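N-acetylglucosaminidase (Paenibacillus barengoltzii, PDB 6INX) probably hydrolyses N-acetylglucosamine-containing glycans as a TIM-barrel N-acetylglucosaminidase of glycoside hydrolase family 18. Local coordinates at residues A[266-271]-A[296-301]. Residues are numbered along the deposited sequence; the frame is centred on the assembly and turned at random.
Sequences TELAAE and TFISYD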
loop_
_atom_site.group_PDB
_atom_site.type_symbol
_atom_site.label_atom_id
_atom_site.label_comp_id
_atom_site.label_asym_id
_atom_site.label_seq_id
_atom_site.Cartn_x
_atom_site.Cartn_y
_atom_site.Cartn_z
ATOM N N THR A 266 -15.010 10.189 -22.134
ATOM C CA THR A 266 -15.528 10.251 -23.504
ATOM C C THR A 266 -15.445 8.891 -24.186
ATOM O O THR A 266 -16.435 8.392 -24.739
ATOM C CB THR A 266 -14.720 11.264 -24.317
ATOM O OG1 THR A 266 -14.685 12.514 -23.628
ATOM C CG2 THR A 266 -15.345 11.448 -25.709
ATOM N N GLU A 267 -14.261 8.276 -24.140
ATOM C CA GLU A 267 -14.034 7.003 -24.813
ATOM C C GLU A 267 -14.743 5.856 -24.103
ATOM O O GLU A 267 -15.215 4.919 -24.757
ATOM C CB GLU A 267 -12.533 6.733 -24.891
ATOM C CG GLU A 267 -11.848 7.476 -26.010
ATOM C CD GLU A 267 -12.618 7.372 -27.305
ATOM O OE1 GLU A 267 -13.186 8.394 -27.755
ATOM O OE2 GLU A 267 -12.669 6.255 -27.861
ATOM N N LEU A 268 -14.821 5.901 -22.769
ATOM C CA LEU A 268 -15.564 4.874 -22.039
ATOM C C LEU A 268 -17.031 4.877 -22.446
ATOM O O LEU A 268 -17.627 3.819 -22.698
ATOM C CB LEU A 268 -15.448 5.118 -20.537
ATOM C CG LEU A 268 -14.102 4.848 -19.877
ATOM C CD1 LEU A 268 -14.141 5.359 -18.445
ATOM C CD2 LEU A 268 -13.765 3.362 -19.919
ATOM N N ALA A 269 -17.638 6.065 -22.496
ATOM C CA ALA A 269 -19.034 6.159 -22.902
ATOM C C ALA A 269 -19.219 5.675 -24.334
ATOM O O ALA A 269 -20.212 5.006 -24.647
ATOM C CB ALA A 269 -19.520 7.604 -22.743
ATOM N N ALA A 270 -18.259 5.972 -25.208
ATOM C CA ALA A 270 -18.423 5.654 -26.625
ATOM C C ALA A 270 -18.162 4.182 -26.928
ATOM O O ALA A 270 -18.834 3.598 -27.786
ATOM C CB ALA A 270 -17.496 6.526 -27.469
ATOM N N GLU A 271 -17.202 3.563 -26.241
ATOM C CA GLU A 271 -16.636 2.297 -26.693
ATOM C C GLU A 271 -16.648 1.183 -25.652
ATOM O O GLU A 271 -16.524 0.015 -26.036
ATOM C CB GLU A 271 -15.196 2.520 -27.195
ATOM C CG GLU A 271 -14.379 1.278 -27.582
ATOM C CD GLU A 271 -14.587 0.857 -29.025
ATOM O OE1 GLU A 271 -13.855 -0.048 -29.487
ATOM O OE2 GLU A 271 -15.481 1.424 -29.691
ATOM N N THR A 296 -9.761 -7.653 -19.396
ATOM C CA THR A 296 -9.333 -6.271 -19.194
ATOM C C THR A 296 -10.242 -5.625 -18.158
ATOM O O THR A 296 -11.468 -5.622 -18.319
ATOM C CB THR A 296 -9.399 -5.499 -20.518
ATOM O OG1 THR A 296 -8.546 -6.127 -21.487
ATOM C CG2 THR A 296 -8.955 -4.048 -20.334
ATOM N N PHE A 297 -9.642 -5.077 -17.097
ATOM C CA PHE A 297 -10.370 -4.473 -15.988
ATOM C C PHE A 297 -10.174 -2.963 -16.025
ATOM O O PHE A 297 -9.034 -2.490 -16.115
ATOM C CB PHE A 297 -9.827 -5.024 -14.662
ATOM C CG PHE A 297 -10.448 -4.407 -13.448
ATOM C CD1 PHE A 297 -9.944 -3.228 -12.902
ATOM C CD2 PHE A 297 -11.528 -5.008 -12.836
ATOM C CE1 PHE A 297 -10.527 -2.664 -11.780
ATOM C CE2 PHE A 297 -12.103 -4.445 -11.728
ATOM C CZ PHE A 297 -11.610 -3.278 -11.198
ATOM N N ILE A 298 -11.274 -2.214 -15.895
ATOM C CA ILE A 298 -11.269 -0.755 -16.009
ATOM C C ILE A 298 -11.991 -0.152 -14.812
ATOM O O ILE A 298 -13.145 -0.494 -14.547
ATOM C CB ILE A 298 -11.945 -0.299 -17.317
ATOM C CG1 ILE A 298 -11.129 -0.789 -18.518
ATOM C CG2 ILE A 298 -12.111 1.216 -17.337
ATOM C CD1 ILE A 298 -11.793 -0.579 -19.891
ATOM N N SER A 299 -11.315 0.754 -14.102
ATOM C CA SER A 299 -11.883 1.461 -12.961
ATOM C C SER A 299 -12.119 2.917 -13.351
ATOM O O SER A 299 -11.254 3.540 -13.964
ATOM C CB SER A 299 -10.879 1.444 -11.803
ATOM O OG SER A 299 -11.248 2.380 -10.820
ATOM N N TYR A 300 -13.262 3.483 -12.955
ATOM C CA TYR A 300 -13.579 4.850 -13.369
ATOM C C TYR A 300 -14.585 5.464 -12.403
ATOM O O TYR A 300 -15.065 4.803 -11.488
ATOM C CB TYR A 300 -14.067 4.874 -14.830
ATOM C CG TYR A 300 -15.424 4.250 -15.081
ATOM C CD1 TYR A 300 -15.630 2.889 -14.907
ATOM C CD2 TYR A 300 -16.495 5.022 -15.519
ATOM C CE1 TYR A 300 -16.868 2.310 -15.147
ATOM C CE2 TYR A 300 -17.746 4.445 -15.768
ATOM C CZ TYR A 300 -17.918 3.091 -15.582
ATOM O OH TYR A 300 -19.153 2.511 -15.826
ATOM N N ASP A 301 -14.878 6.754 -12.620
ATOM C CA ASP A 301 -15.941 7.497 -11.946
ATOM C C ASP A 301 -17.071 7.729 -12.945
ATOM O O ASP A 301 -16.825 7.952 -14.140
ATOM C CB ASP A 301 -15.432 8.896 -11.532
ATOM C CG ASP A 301 -15.285 9.081 -10.015
ATOM O OD1 ASP A 301 -15.839 8.292 -9.219
ATOM O OD2 ASP A 301 -14.595 10.053 -9.614
#
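L268, on helix 265-272, reaches I298 and Y300 of segment 296-301, and the contact between these three buried residues is wholly apolar: no hydrogen bond links the segments, and the surface buried between them sums to 134 Å². Traced outward, CB of L268 leaves the helix toward the strand without meeting either partner within 4.2 Å. At CG the chain forks, and with chi1 at -71° and chi2 at 171° the fork is directed at segment 296-301, one methyl toward each partner. L268 CD1 lies 3.6 Å from Y300 CB and also touches CG and CD2 of the tyrosine ring, so it meets the root of the side chain and the near part of the ring, approaching the ring obliquely. CD2 turns to I298, with 3.7 Å between L268 CD2 and I298 CG2; here the two side chains run past each other in opposite directions. I298 and Y300 both point toward the helix and S299 between them points away, the alternation expected of an extended chain. The backbones stay well apart, 8.9 Å between the CA atoms of L268 and Y300, which means that side chains alone bridge the gap. L268 also rests on S238 of strand 237-241 and L291 of strand 288-292, while I298 touches S238 and M240, and Y300 meets P289 and L291. Helix 265-272, which directly follows edge strand 260-264, thus packs through L268 against one face of the five-stranded antiparallel sheet, in which strand 297-299 lies between 237-241 and 288-292. Sheet and helix lie in the chain between barrel strands 230-235 and 320-324, consistent with the alpha+beta insertion known in many family 18 enzymes.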